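Local coordinates for protein putative hexose oxidase (Nonomuraea sp. ATCC 39727, PDB 5AWV) that is an FAD-dependent glycopeptide hexose oxidase that binds teicoplanin and probably oxidises an amino sugar of such antibiotics to its uronic acid, at residues S174-L179 against A413-P418; Y180-V185 against T225-R230; A368-K373 against R420-K425; A469-P474 against L493-N498. All coordinates share one frame; numbering follows the deposited sequence.

Contact 1 of 4, residues S174-L179 against A413-P418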
# COMPACT_ATOMS: atom_id res chain seq x y z
N SER A 174 3.66 4.69 -11.52
CA SER A 174 3.21 3.79 -10.43
C SER A 174 4.28 2.76 -10.16
O SER A 174 5.10 2.44 -11.07
CB SER A 174 1.93 3.10 -10.80
OG SER A 174 1.55 2.13 -9.86
N VAL A 175 4.32 2.25 -8.92
CA VAL A 175 5.18 1.10 -8.66
C VAL A 175 4.95 -0.05 -9.66
O VAL A 175 5.87 -0.82 -9.93
CB VAL A 175 5.10 0.55 -7.22
CG1 VAL A 175 5.41 1.68 -6.28
CG2 VAL A 175 3.77 -0.03 -6.90
N VAL A 176 3.70 -0.18 -10.18
CA VAL A 176 3.43 -1.29 -11.11
C VAL A 176 4.13 -1.14 -12.43
O VAL A 176 4.24 -2.13 -13.12
CB VAL A 176 1.96 -1.65 -11.33
CG1 VAL A 176 1.37 -2.05 -10.02
CG2 VAL A 176 1.14 -0.53 -11.99
N ASP A 177 4.60 0.05 -12.77
CA ASP A 177 5.29 0.26 -14.01
C ASP A 177 6.74 -0.29 -13.91
O ASP A 177 7.46 -0.38 -14.94
CB ASP A 177 5.23 1.78 -14.38
CG ASP A 177 3.75 2.26 -14.60
OD1 ASP A 177 2.95 1.37 -15.08
OD2 ASP A 177 3.42 3.45 -14.28
N TYR A 178 7.13 -0.70 -12.70
CA TYR A 178 8.39 -1.40 -12.43
C TYR A 178 8.21 -2.89 -12.07
O TYR A 178 9.18 -3.54 -11.72
CB TYR A 178 9.22 -0.67 -11.35
CG TYR A 178 9.45 0.75 -11.79
CD1 TYR A 178 10.51 1.09 -12.63
CD2 TYR A 178 8.50 1.71 -11.55
CE1 TYR A 178 10.65 2.36 -13.10
CE2 TYR A 178 8.64 3.02 -12.03
CZ TYR A 178 9.68 3.33 -12.85
OH TYR A 178 9.88 4.61 -13.39
N LEU A 179 7.00 -3.42 -12.14
CA LEU A 179 6.75 -4.82 -11.75
C LEU A 179 7.16 -5.75 -12.88
O LEU A 179 6.52 -5.83 -13.93
CB LEU A 179 5.34 -5.05 -11.33
CG LEU A 179 5.06 -6.51 -10.89
CD1 LEU A 179 5.79 -6.98 -9.65
CD2 LEU A 179 3.60 -6.73 -10.73
N ALA A 413 -4.82 -0.27 -20.81
CA ALA A 413 -4.89 -1.74 -20.77
C ALA A 413 -3.54 -2.44 -20.53
O ALA A 413 -3.55 -3.66 -20.32
CB ALA A 413 -5.48 -2.26 -22.11
N ALA A 414 -2.43 -1.70 -20.56
CA ALA A 414 -1.07 -2.23 -20.39
C ALA A 414 -0.78 -2.67 -19.03
O ALA A 414 0.14 -3.49 -18.83
CB ALA A 414 0.01 -1.28 -20.91
N THR A 415 -1.55 -2.14 -18.07
CA THR A 415 -1.55 -2.67 -16.72
C THR A 415 -2.96 -2.79 -16.28
O THR A 415 -3.86 -2.39 -16.99
CB THR A 415 -0.78 -1.77 -15.68
OG1 THR A 415 -1.52 -0.55 -15.44
CG2 THR A 415 0.60 -1.48 -16.16
N ALA A 416 -3.17 -3.31 -15.08
CA ALA A 416 -4.53 -3.45 -14.55
C ALA A 416 -5.10 -2.09 -14.01
O ALA A 416 -6.33 -1.98 -13.80
CB ALA A 416 -4.61 -4.54 -13.51
N LEU A 417 -4.27 -1.07 -13.92
CA LEU A 417 -4.76 0.30 -13.57
C LEU A 417 -5.29 1.00 -14.82
O LEU A 417 -4.49 1.37 -15.68
CB LEU A 417 -3.64 1.12 -12.97
CG LEU A 417 -2.93 0.72 -11.75
CD1 LEU A 417 -1.78 1.71 -11.46
CD2 LEU A 417 -3.92 0.65 -10.57
N PRO A 418 -6.59 1.23 -14.90
CA PRO A 418 -7.14 1.81 -16.16
C PRO A 418 -7.00 3.36 -16.24
O PRO A 418 -7.17 3.91 -17.29
CB PRO A 418 -8.58 1.42 -16.11
CG PRO A 418 -8.91 1.40 -14.63
CD PRO A 418 -7.69 0.90 -13.96

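Contact 2 of 4, residues Y180-V185 against T225-R230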
# COMPACT_ATOMS: atom_id res chain seq x y z
N TYR A 180 8.26 -6.45 -12.66
CA TYR A 180 8.82 -7.33 -13.72
C TYR A 180 8.21 -8.70 -13.59
O TYR A 180 7.87 -9.33 -14.60
CB TYR A 180 10.38 -7.37 -13.64
CG TYR A 180 10.97 -8.40 -14.55
CD1 TYR A 180 10.96 -8.19 -15.92
CD2 TYR A 180 11.49 -9.62 -14.04
CE1 TYR A 180 11.47 -9.18 -16.80
CE2 TYR A 180 12.02 -10.58 -14.91
CZ TYR A 180 11.99 -10.34 -16.29
OH TYR A 180 12.48 -11.22 -17.20
N ALA A 181 8.05 -9.17 -12.36
CA ALA A 181 7.53 -10.51 -12.12
C ALA A 181 6.96 -10.71 -10.78
O ALA A 181 7.35 -10.04 -9.82
CB ALA A 181 8.63 -11.58 -12.32
N VAL A 182 6.13 -11.71 -10.66
CA VAL A 182 5.59 -12.12 -9.40
C VAL A 182 5.70 -13.63 -9.24
O VAL A 182 5.53 -14.35 -10.21
CB VAL A 182 4.08 -11.90 -9.17
CG1 VAL A 182 3.77 -10.52 -8.66
CG2 VAL A 182 3.22 -12.22 -10.41
N GLU A 183 5.83 -14.08 -8.01
CA GLU A 183 5.68 -15.47 -7.59
C GLU A 183 4.45 -15.56 -6.75
O GLU A 183 4.28 -14.84 -5.79
CB GLU A 183 6.89 -15.96 -6.77
CG GLU A 183 6.82 -17.45 -6.45
CD GLU A 183 8.02 -17.94 -5.56
OE1 GLU A 183 8.15 -17.64 -4.35
OE2 GLU A 183 8.82 -18.65 -6.09
N VAL A 184 3.52 -16.41 -7.16
CA VAL A 184 2.21 -16.49 -6.53
C VAL A 184 1.89 -17.95 -6.24
O VAL A 184 2.14 -18.84 -7.11
CB VAL A 184 1.13 -15.99 -7.49
CG1 VAL A 184 -0.18 -15.77 -6.72
CG2 VAL A 184 1.58 -14.69 -8.15
N VAL A 185 1.30 -18.19 -5.08
CA VAL A 185 0.76 -19.48 -4.70
C VAL A 185 -0.75 -19.44 -5.02
O VAL A 185 -1.49 -18.63 -4.46
CB VAL A 185 1.04 -19.83 -3.26
CG1 VAL A 185 0.29 -21.05 -2.81
CG2 VAL A 185 2.53 -19.97 -3.02
N THR A 225 4.19 -14.27 -3.00
CA THR A 225 5.29 -14.54 -2.09
C THR A 225 6.56 -13.82 -2.44
O THR A 225 7.43 -13.70 -1.57
CB THR A 225 5.57 -16.10 -2.06
OG1 THR A 225 5.82 -16.54 -3.39
CG2 THR A 225 4.37 -16.78 -1.57
N LYS A 226 6.69 -13.35 -3.69
CA LYS A 226 7.80 -12.50 -4.13
C LYS A 226 7.32 -11.52 -5.25
O LYS A 226 6.53 -11.91 -6.14
CB LYS A 226 9.00 -13.29 -4.76
CG LYS A 226 9.49 -14.49 -3.90
CD LYS A 226 10.72 -15.13 -4.52
CE LYS A 226 11.44 -16.21 -3.69
NZ LYS A 226 10.51 -16.99 -2.85
N TYR A 227 7.89 -10.32 -5.23
CA TYR A 227 7.80 -9.36 -6.34
C TYR A 227 9.19 -9.10 -6.85
O TYR A 227 10.10 -8.99 -6.04
CB TYR A 227 7.26 -8.02 -5.86
CG TYR A 227 5.82 -7.96 -5.41
CD1 TYR A 227 4.78 -7.87 -6.33
CD2 TYR A 227 5.49 -7.92 -4.08
CE1 TYR A 227 3.43 -7.79 -5.92
CE2 TYR A 227 4.14 -7.78 -3.66
CZ TYR A 227 3.12 -7.73 -4.60
OH TYR A 227 1.76 -7.56 -4.21
N TRP A 228 9.36 -9.03 -8.17
CA TRP A 228 10.60 -8.58 -8.77
C TRP A 228 10.37 -7.30 -9.52
O TRP A 228 9.47 -7.22 -10.39
CB TRP A 228 11.21 -9.60 -9.74
CG TRP A 228 11.81 -10.80 -9.08
CD1 TRP A 228 13.11 -10.96 -8.68
CD2 TRP A 228 11.18 -12.05 -8.83
NE1 TRP A 228 13.30 -12.23 -8.18
CE2 TRP A 228 12.14 -12.91 -8.27
CE3 TRP A 228 9.88 -12.52 -9.01
CZ2 TRP A 228 11.83 -14.26 -7.89
CZ3 TRP A 228 9.59 -13.83 -8.69
CH2 TRP A 228 10.57 -14.70 -8.14
N MET A 229 11.22 -6.34 -9.23
CA MET A 229 11.02 -4.92 -9.71
C MET A 229 12.23 -4.49 -10.52
O MET A 229 13.38 -4.70 -10.09
CB MET A 229 10.88 -3.97 -8.51
CG MET A 229 9.93 -4.39 -7.42
SD MET A 229 8.23 -4.56 -7.99
CE MET A 229 7.82 -2.82 -8.18
N ARG A 230 11.98 -3.87 -11.68
CA ARG A 230 13.00 -3.28 -12.46
C ARG A 230 12.40 -2.37 -13.56
O ARG A 230 11.25 -2.56 -13.99
CB ARG A 230 13.90 -4.39 -13.14
CG ARG A 230 13.13 -5.35 -14.04
CD ARG A 230 14.05 -6.05 -15.08
NE ARG A 230 14.50 -5.07 -16.03
CZ ARG A 230 15.70 -5.00 -16.59
NH1 ARG A 230 16.66 -5.84 -16.30
NH2 ARG A 230 15.94 -4.01 -17.45
O HOH W 1 10.54 -19.82 -4.47

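Contact 3 of 4, residues A368-K373 against R420-K425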
# COMPACT_ATOMS: atom_id res chain seq x y z
N ALA A 368 -13.09 7.49 -2.05
CA ALA A 368 -12.09 8.00 -3.06
C ALA A 368 -12.64 8.12 -4.48
O ALA A 368 -13.64 7.50 -4.84
CB ALA A 368 -10.89 7.02 -3.07
N GLY A 369 -11.99 8.97 -5.26
CA GLY A 369 -12.29 9.20 -6.68
C GLY A 369 -11.04 9.64 -7.38
O GLY A 369 -10.10 10.17 -6.73
N TYR A 370 -10.97 9.42 -8.69
CA TYR A 370 -9.99 10.02 -9.54
C TYR A 370 -10.58 11.26 -10.22
O TYR A 370 -11.72 11.22 -10.65
CB TYR A 370 -9.62 9.07 -10.64
CG TYR A 370 -8.61 8.04 -10.28
CD1 TYR A 370 -7.24 8.35 -10.34
CD2 TYR A 370 -8.99 6.73 -10.02
CE1 TYR A 370 -6.28 7.39 -10.07
CE2 TYR A 370 -8.02 5.75 -9.74
CZ TYR A 370 -6.67 6.08 -9.77
OH TYR A 370 -5.67 5.18 -9.50
N LEU A 371 -9.77 12.27 -10.42
CA LEU A 371 -10.08 13.42 -11.27
C LEU A 371 -9.24 13.48 -12.51
O LEU A 371 -8.02 13.52 -12.41
CB LEU A 371 -9.88 14.73 -10.47
CG LEU A 371 -10.94 14.93 -9.35
CD1 LEU A 371 -10.54 16.08 -8.47
CD2 LEU A 371 -12.35 15.11 -9.91
N ARG A 372 -9.90 13.70 -13.66
CA ARG A 372 -9.27 14.08 -14.94
C ARG A 372 -9.27 15.57 -15.20
O ARG A 372 -8.46 16.04 -15.95
CB ARG A 372 -10.02 13.45 -16.14
CG ARG A 372 -10.16 11.98 -16.04
CD ARG A 372 -11.14 11.48 -17.09
NE ARG A 372 -10.44 11.55 -18.39
CZ ARG A 372 -11.04 11.55 -19.58
NH1 ARG A 372 -12.37 11.57 -19.70
NH2 ARG A 372 -10.30 11.56 -20.68
N LYS A 373 -10.17 16.29 -14.56
CA LYS A 373 -10.32 17.75 -14.64
C LYS A 373 -10.61 18.18 -13.21
O LYS A 373 -10.90 17.32 -12.36
CB LYS A 373 -11.48 18.11 -15.53
CG LYS A 373 -11.21 17.85 -16.95
CD LYS A 373 -12.51 18.00 -17.72
CE LYS A 373 -12.66 19.31 -18.42
NZ LYS A 373 -12.59 19.08 -19.90
N ARG A 420 -5.23 6.34 -16.66
CA ARG A 420 -3.95 6.75 -17.18
C ARG A 420 -4.02 8.12 -17.85
O ARG A 420 -3.17 8.50 -18.66
CB ARG A 420 -3.38 5.66 -18.12
CG ARG A 420 -2.99 4.39 -17.40
CD ARG A 420 -1.83 4.58 -16.43
NE ARG A 420 -1.35 3.29 -15.93
CZ ARG A 420 -0.17 3.06 -15.37
NH1 ARG A 420 0.71 4.02 -15.22
NH2 ARG A 420 0.15 1.79 -14.97
N ASP A 421 -5.00 8.91 -17.45
CA ASP A 421 -4.96 10.35 -17.79
C ASP A 421 -5.49 11.24 -16.70
O ASP A 421 -5.84 12.39 -16.97
CB ASP A 421 -5.62 10.68 -19.14
CG ASP A 421 -7.07 10.75 -19.07
OD1 ASP A 421 -7.68 10.16 -18.16
OD2 ASP A 421 -7.64 11.44 -19.92
N ALA A 422 -5.48 10.75 -15.45
CA ALA A 422 -5.90 11.53 -14.32
C ALA A 422 -4.83 12.54 -13.91
O ALA A 422 -3.64 12.41 -14.23
CB ALA A 422 -6.23 10.59 -13.14
N ILE A 423 -5.28 13.59 -13.22
CA ILE A 423 -4.41 14.65 -12.70
C ILE A 423 -4.37 14.65 -11.16
O ILE A 423 -3.39 15.13 -10.57
CB ILE A 423 -4.87 16.03 -13.23
CG1 ILE A 423 -6.29 16.45 -12.72
CG2 ILE A 423 -4.87 16.04 -14.72
CD1 ILE A 423 -6.72 17.92 -13.08
N LEU A 424 -5.43 14.14 -10.51
CA LEU A 424 -5.51 14.15 -9.03
C LEU A 424 -6.17 12.89 -8.56
O LEU A 424 -7.09 12.36 -9.24
CB LEU A 424 -6.37 15.36 -8.59
CG LEU A 424 -5.76 16.74 -8.84
CD1 LEU A 424 -6.84 17.83 -8.85
CD2 LEU A 424 -4.72 17.01 -7.78
N LYS A 425 -5.82 12.46 -7.35
CA LYS A 425 -6.63 11.51 -6.70
C LYS A 425 -7.32 12.32 -5.62
O LYS A 425 -6.70 13.19 -4.96
CB LYS A 425 -5.86 10.35 -6.10
CG LYS A 425 -4.98 9.54 -7.13
CD LYS A 425 -4.87 8.07 -6.65
CE LYS A 425 -3.80 7.36 -7.53
NZ LYS A 425 -3.93 5.89 -7.41
O HOH W 2 -6.67 15.00 -17.75

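Contact 4 of 4, residues A469-P474 against L493-N498. With FAD (flavin-adenine dinucleotide), chain M; N1L (2-amino-2-deoxy-beta-D-glucopyranuronic acid), chain B.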
# COMPACT_ATOMS: atom_id res chain seq x y z
N ALA A 469 -12.33 4.94 -9.25
CA ALA A 469 -11.67 4.82 -7.99
C ALA A 469 -10.49 3.87 -8.04
O ALA A 469 -10.32 3.18 -9.01
CB ALA A 469 -12.67 4.44 -6.89
N TYR A 470 -9.64 3.98 -7.01
CA TYR A 470 -8.36 3.38 -6.91
C TYR A 470 -8.51 2.18 -5.92
O TYR A 470 -8.90 2.37 -4.75
CB TYR A 470 -7.39 4.37 -6.38
CG TYR A 470 -6.02 3.85 -5.99
CD1 TYR A 470 -5.32 2.97 -6.81
CD2 TYR A 470 -5.40 4.29 -4.83
CE1 TYR A 470 -4.05 2.52 -6.45
CE2 TYR A 470 -4.11 3.89 -4.48
CZ TYR A 470 -3.41 3.02 -5.30
OH TYR A 470 -2.14 2.63 -4.91
N ILE A 471 -8.22 0.97 -6.38
CA ILE A 471 -8.43 -0.29 -5.57
C ILE A 471 -7.59 -0.40 -4.32
O ILE A 471 -8.00 -1.07 -3.43
CB ILE A 471 -8.27 -1.58 -6.47
CG1 ILE A 471 -8.82 -2.85 -5.81
CG2 ILE A 471 -6.85 -1.82 -6.82
CD1 ILE A 471 -10.33 -2.85 -5.61
N ASN A 472 -6.49 0.35 -4.21
CA ASN A 472 -5.78 0.42 -2.92
C ASN A 472 -6.40 1.28 -1.86
O ASN A 472 -5.98 1.22 -0.67
CB ASN A 472 -4.29 0.78 -3.10
CG ASN A 472 -3.36 -0.41 -3.11
OD1 ASN A 472 -3.65 -1.46 -2.55
ND2 ASN A 472 -2.21 -0.23 -3.72
N TYR A 473 -7.41 2.04 -2.29
CA TYR A 473 -8.35 2.70 -1.36
C TYR A 473 -9.75 2.10 -1.41
O TYR A 473 -10.76 2.77 -1.74
CB TYR A 473 -8.45 4.17 -1.76
CG TYR A 473 -7.24 5.00 -1.73
CD1 TYR A 473 -6.08 4.66 -1.02
CD2 TYR A 473 -7.21 6.17 -2.56
CE1 TYR A 473 -4.95 5.47 -1.06
CE2 TYR A 473 -6.08 7.03 -2.58
CZ TYR A 473 -4.95 6.69 -1.82
OH TYR A 473 -3.81 7.60 -1.88
N PRO A 474 -9.82 0.81 -1.13
CA PRO A 474 -11.12 0.14 -1.28
C PRO A 474 -12.21 0.72 -0.35
O PRO A 474 -11.94 1.08 0.78
CB PRO A 474 -10.84 -1.28 -0.91
CG PRO A 474 -9.71 -1.15 0.08
CD PRO A 474 -8.85 -0.03 -0.43
N LEU A 493 -16.11 0.92 -11.63
CA LEU A 493 -15.51 2.12 -11.12
C LEU A 493 -13.98 1.88 -10.81
O LEU A 493 -13.17 2.73 -11.12
CB LEU A 493 -16.20 2.52 -9.77
CG LEU A 493 -17.73 2.80 -9.87
CD1 LEU A 493 -18.24 3.19 -8.50
CD2 LEU A 493 -17.94 3.91 -10.88
N TYR A 494 -13.63 0.71 -10.25
CA TYR A 494 -12.22 0.42 -9.93
C TYR A 494 -11.38 0.05 -11.17
O TYR A 494 -10.21 0.48 -11.32
CB TYR A 494 -12.06 -0.69 -8.90
CG TYR A 494 -12.43 -0.24 -7.56
CD1 TYR A 494 -11.61 0.66 -6.84
CD2 TYR A 494 -13.52 -0.73 -6.94
CE1 TYR A 494 -11.98 1.10 -5.59
CE2 TYR A 494 -13.90 -0.26 -5.69
CZ TYR A 494 -13.12 0.64 -5.02
OH TYR A 494 -13.49 1.07 -3.79
N TYR A 495 -11.98 -0.75 -12.04
CA TYR A 495 -11.21 -1.38 -13.14
C TYR A 495 -11.55 -1.00 -14.56
O TYR A 495 -10.80 -1.35 -15.47
CB TYR A 495 -11.35 -2.90 -13.00
CG TYR A 495 -10.92 -3.50 -11.64
CD1 TYR A 495 -9.64 -3.33 -11.13
CD2 TYR A 495 -11.77 -4.26 -10.95
CE1 TYR A 495 -9.26 -3.95 -9.97
CE2 TYR A 495 -11.40 -4.91 -9.79
CZ TYR A 495 -10.13 -4.77 -9.32
OH TYR A 495 -9.82 -5.41 -8.17
N LYS A 496 -12.63 -0.29 -14.76
CA LYS A 496 -13.14 0.13 -16.04
C LYS A 496 -13.08 -1.01 -17.04
O LYS A 496 -13.50 -2.14 -16.70
CB LYS A 496 -12.45 1.45 -16.48
CG LYS A 496 -12.58 2.65 -15.54
CD LYS A 496 -11.90 3.90 -16.07
CE LYS A 496 -12.52 4.37 -17.39
NZ LYS A 496 -11.75 5.44 -17.98
N GLY A 497 -12.47 -0.76 -18.18
CA GLY A 497 -12.36 -1.69 -19.31
C GLY A 497 -11.39 -2.84 -19.03
O GLY A 497 -11.39 -3.78 -19.79
N ASN A 498 -10.65 -2.86 -17.89
CA ASN A 498 -9.83 -3.99 -17.49
C ASN A 498 -10.60 -5.08 -16.74
O ASN A 498 -10.04 -6.15 -16.48
CB ASN A 498 -8.59 -3.51 -16.67
CG ASN A 498 -7.64 -2.65 -17.50
OD1 ASN A 498 -7.58 -2.79 -18.72
ND2 ASN A 498 -6.86 -1.73 -16.84
PA FAD M . -2.98 -5.69 4.14
O1A FAD M . -4.12 -5.17 4.99
O2A FAD M . -1.98 -6.59 4.70
O5B FAD M . -3.53 -6.31 2.79
C5B FAD M . -4.49 -5.62 1.92
C4B FAD M . -5.18 -6.62 1.04
O4B FAD M . -4.28 -7.31 0.16
C3B FAD M . -5.98 -7.72 1.75
O3B FAD M . -7.11 -8.21 0.99
C2B FAD M . -4.90 -8.75 1.86
O2B FAD M . -5.46 -10.00 2.10
C1B FAD M . -4.17 -8.65 0.56
N9A FAD M . -2.81 -9.10 0.68
C8A FAD M . -1.84 -8.73 1.52
N7A FAD M . -0.67 -9.35 1.25
C5A FAD M . -0.87 -10.12 0.19
C6A FAD M . -0.06 -11.10 -0.56
N6A FAD M . 1.20 -11.29 -0.18
N1A FAD M . -0.65 -11.71 -1.63
C2A FAD M . -1.96 -11.49 -1.95
N3A FAD M . -2.79 -10.64 -1.28
C4A FAD M . -2.28 -10.00 -0.19
N1 FAD M . -1.58 3.75 -1.02
C2 FAD M . -0.92 4.45 -1.99
O2 FAD M . -0.90 4.00 -3.16
N3 FAD M . -0.26 5.59 -1.74
C4 FAD M . -0.09 6.06 -0.48
O4 FAD M . 0.56 7.10 -0.25
C4X FAD M . -0.74 5.34 0.62
N5 FAD M . -0.62 5.74 1.94
C5X FAD M . -1.14 5.02 2.98
C6 FAD M . -0.91 5.47 4.30
C7 FAD M . -1.57 4.71 5.31
C7M FAD M . -1.40 5.17 6.78
C8 FAD M . -2.37 3.46 5.03
C8M FAD M . -2.82 2.54 6.14
C9 FAD M . -2.50 3.04 3.68
C9A FAD M . -1.95 3.78 2.67
N10 FAD M . -2.07 3.41 1.31
C10 FAD M . -1.47 4.12 0.28
C1' FAD M . -2.89 2.22 0.91
C2' FAD M . -2.09 0.98 0.74
O2' FAD M . -1.48 1.08 -0.54
C3' FAD M . -3.09 -0.11 0.73
O3' FAD M . -3.76 -0.02 1.99
C4' FAD M . -2.39 -1.49 0.58
O4' FAD M . -3.38 -2.40 0.09
C5' FAD M . -1.91 -1.94 1.93
O5' FAD M . -1.14 -3.15 1.81
P FAD M . -0.79 -3.96 3.11
O1P FAD M . 0.06 -5.08 2.78
O2P FAD M . -0.25 -3.09 4.22
O3P FAD M . -2.26 -4.32 3.61
C1 N1L B . -3.17 8.33 5.23
C2 N1L B . -4.76 8.51 5.36
C3 N1L B . -5.55 7.65 4.35
C4 N1L B . -5.04 8.00 2.97
C5 N1L B . -3.56 7.54 2.85
C6 N1L B . -2.98 7.72 1.42
N2 N1L B . -5.28 8.22 6.70
O3 N1L B . -7.02 7.97 4.39
O4 N1L B . -5.91 7.38 1.89
O5 N1L B . -2.73 8.36 3.77
O6B N1L B . -2.39 8.99 1.18
O6A N1L B . -3.97 7.66 0.48
O HOH W 3 -8.23 0.55 -9.41
O HOH W 4 -12.78 3.66 -3.44

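Contact 1 of 4, residues S174-L179 against A413-P418
Val176 and Leu417 meet where two loops, each folded by an ST turn, come together. The loop of 174-179 links helix 169-172 to strand 179-187 of the FAD-binding domain, and that of 413-418 precedes strand 424-432 of the seven-stranded sheet. The apolar part centres on one methyl, Leu417 CD1, which lies 3.7 Å from Val176 CG2 and just as close to Ser174 OG. Nearby, Thr415 and Asp177 cross at about a right angle, with the threonine methyl CG2 3.8 Å from Asp177 OD1.

No hydrogen bond crosses directly between the two loops; each is shaped by its own. Ser174 OG accepts from Val176 N at 3.2 Å, and it bonds to Gly164 O besides. Thr415 OG1 accepts from Leu417 N in the same way, since a chi1 of 70° sets the hydroxyl between backbone N and carbonyl carbon and sends CG2 out to Asp177.

The charged link runs through a third party: Arg420 NH2 makes a salt bridge to Asp177 OD1 and a hydrogen bond with Thr415 OG1, clamping both loops from one nitrogen. The other carboxylate oxygen, Asp177 OD2, takes Ser174 N at 3.0 Å, the donor standing 44° out of the carboxylate plane.

Contact 2 of 4, residues Y180-V185 against T225-R230
Ala181 with Trp228 and Glu183 with Lys226 form hydrogen-bonded pairs of two antiparallel strands, 4.7 Å between axes and 176° between directions, inside the five-stranded sheet of the FAD-binding domain. A classic beta bulge interrupts the ladder near each end. At one, Trp228 O accepts from both Tyr180 N (2.7 Å) and Ala181 N; at the other, Thr225 and Lys226 both face Glu183, whose O receives Thr225 N.

On the face carrying Glu183, its OE1 is gripped from several directions. Thr225 OG1 donates to the anti lone pair at 2.7 Å, Lys226 NZ forms a salt bridge from the syn side at 2.9 Å, and Thr67 OG1 adds a further hydrogen bond, so this buried carboxylate would probably be stabilised as the anion. A water donates to OE2 and accepts from Lys226 NZ.

The Trp228 indole lays its edge along the Ala181-Val182 backbone, with CE3 3.7 Å from Ala181 CB, while Lys226 CB rests on one face; its NE1 bonds to Asp117. On the other side of the sheet, Tyr227 runs alongside Val182, about 5 Å from the FAD between nearest atoms, and its OH bonds to Gly157 O. At the strand end a chi1 of 59° carries the Arg230 chain alongside Tyr180, and its CD makes a CH-pi contact over the ring face, 4.2 Å from the centroid of the Tyr180 ring.

Contact 3 of 4, residues A368-K373 against R420-K425
Leu371 and Leu424 form the hydrogen-bonded pair at the start of an antiparallel ladder between strands 363-371 and 424-432, with a classic beta bulge where the second strand begins. Strand 363-371 is the outermost of its seven-stranded sheet within the chain. In the compact part, Leu371 N donates almost straight to Leu424 O at 2.9 Å. The bulge comes from Leu371 O, which takes both Ile423 N (2.9 Å) and the longer-reaching Leu424 N, two donors in its carbonyl plane. The two leucines meet at their CB atoms on the face that helix 264-280 covers through His274 and Tyr278.

On the opposite face Tyr370 and Lys425 lie side by side. The lysine chain, extended beyond CG, follows the ring until its NZ donates to Tyr370 OH at 2.8 Å, while Ala422 CB packs at Tyr370 CD1, 3.7 Å away. The same ammonium makes cation-pi contacts with Tyr470, Tyr165 and Tyr403; the first two are FAD-binding residues, so this buried end of the ladder lies just behind the flavin site.

The other end is looser and partly reached by solvent. A water bridges Arg372 O and Asp421 O, and Lys373 turns out to a salt bridge with Asp464. Here Arg372 bends at chi3 (74°) and grips Asp421 side-on, guanidinium and carboxylate planes 36° apart: NE reaches OD1 at 3.1 Å, and NH2 donates to the syn lone pair of Asp421 OD2 at 2.8 Å.

Contact 4 of 4, residues A469-P474 against L493-N498
The Tyr494 ring fills a hollow between Ala469, Ile471 and Pro474, on the flank of the type I turn from Tyr470 to Tyr473. Ile471 supplies the bump: its CD1 sits over one face of the Tyr494 ring, a CH-pi contact 4.0 Å from the centroid. The CG1 branch, anti to the backbone N (chi1 -165°), also brings the isoleucine against Tyr495, whose OH lies 3.6 Å from Ile471 CG1 and bonds to Gly216. The rim of Tyr494 fills the rest: CE1 touches Ala469 CB at 3.6 Å and meets Tyr470 O at the ring edge, and its OH reaches past Pro474 CA to bond with Asp475 N. One water joins Tyr494 OH to Tyr473 O, another Ile471 N to Tyr494 O.

Between the two backbones, Ala469 N donates to Leu493 O at 3.0 Å from well above the carbonyl plane.

With its back packed on this helix, the turn presents its other side to the cofactor. Tyr470 OH donates to FAD O2 at 2.5 Å and accepts from Asn472 ND2, whose OD1 receives FAD O4' at 2.8 Å. Tyr473, between Tyr470 and the bound amino-uronic sugar, belongs to the flavin and sugar site of this berberine bridge enzyme-like oxidase.

How the contacts relate
Contact 1 opens first, at 174-179, and closes only at 413-418, spanning much of the chain. Contact 2 starts directly after and closes at 225-230, wholly within that span; Tyr178 O meeting Arg230 N joins the two. Contact 3 opens at 368-373, still inside the span of contact 1, but closes beyond it at 420-425, so these two cross. Contact 4 follows in series as a short loop near the C terminus, with Asn498 ND2 reaching back to Ala416 O. The five-stranded sheet of the FAD-binding domain is thereby tied through contact 1 to the seven-stranded sheet, and contact 4, touching contacts 1 and 3, lies against the flavin.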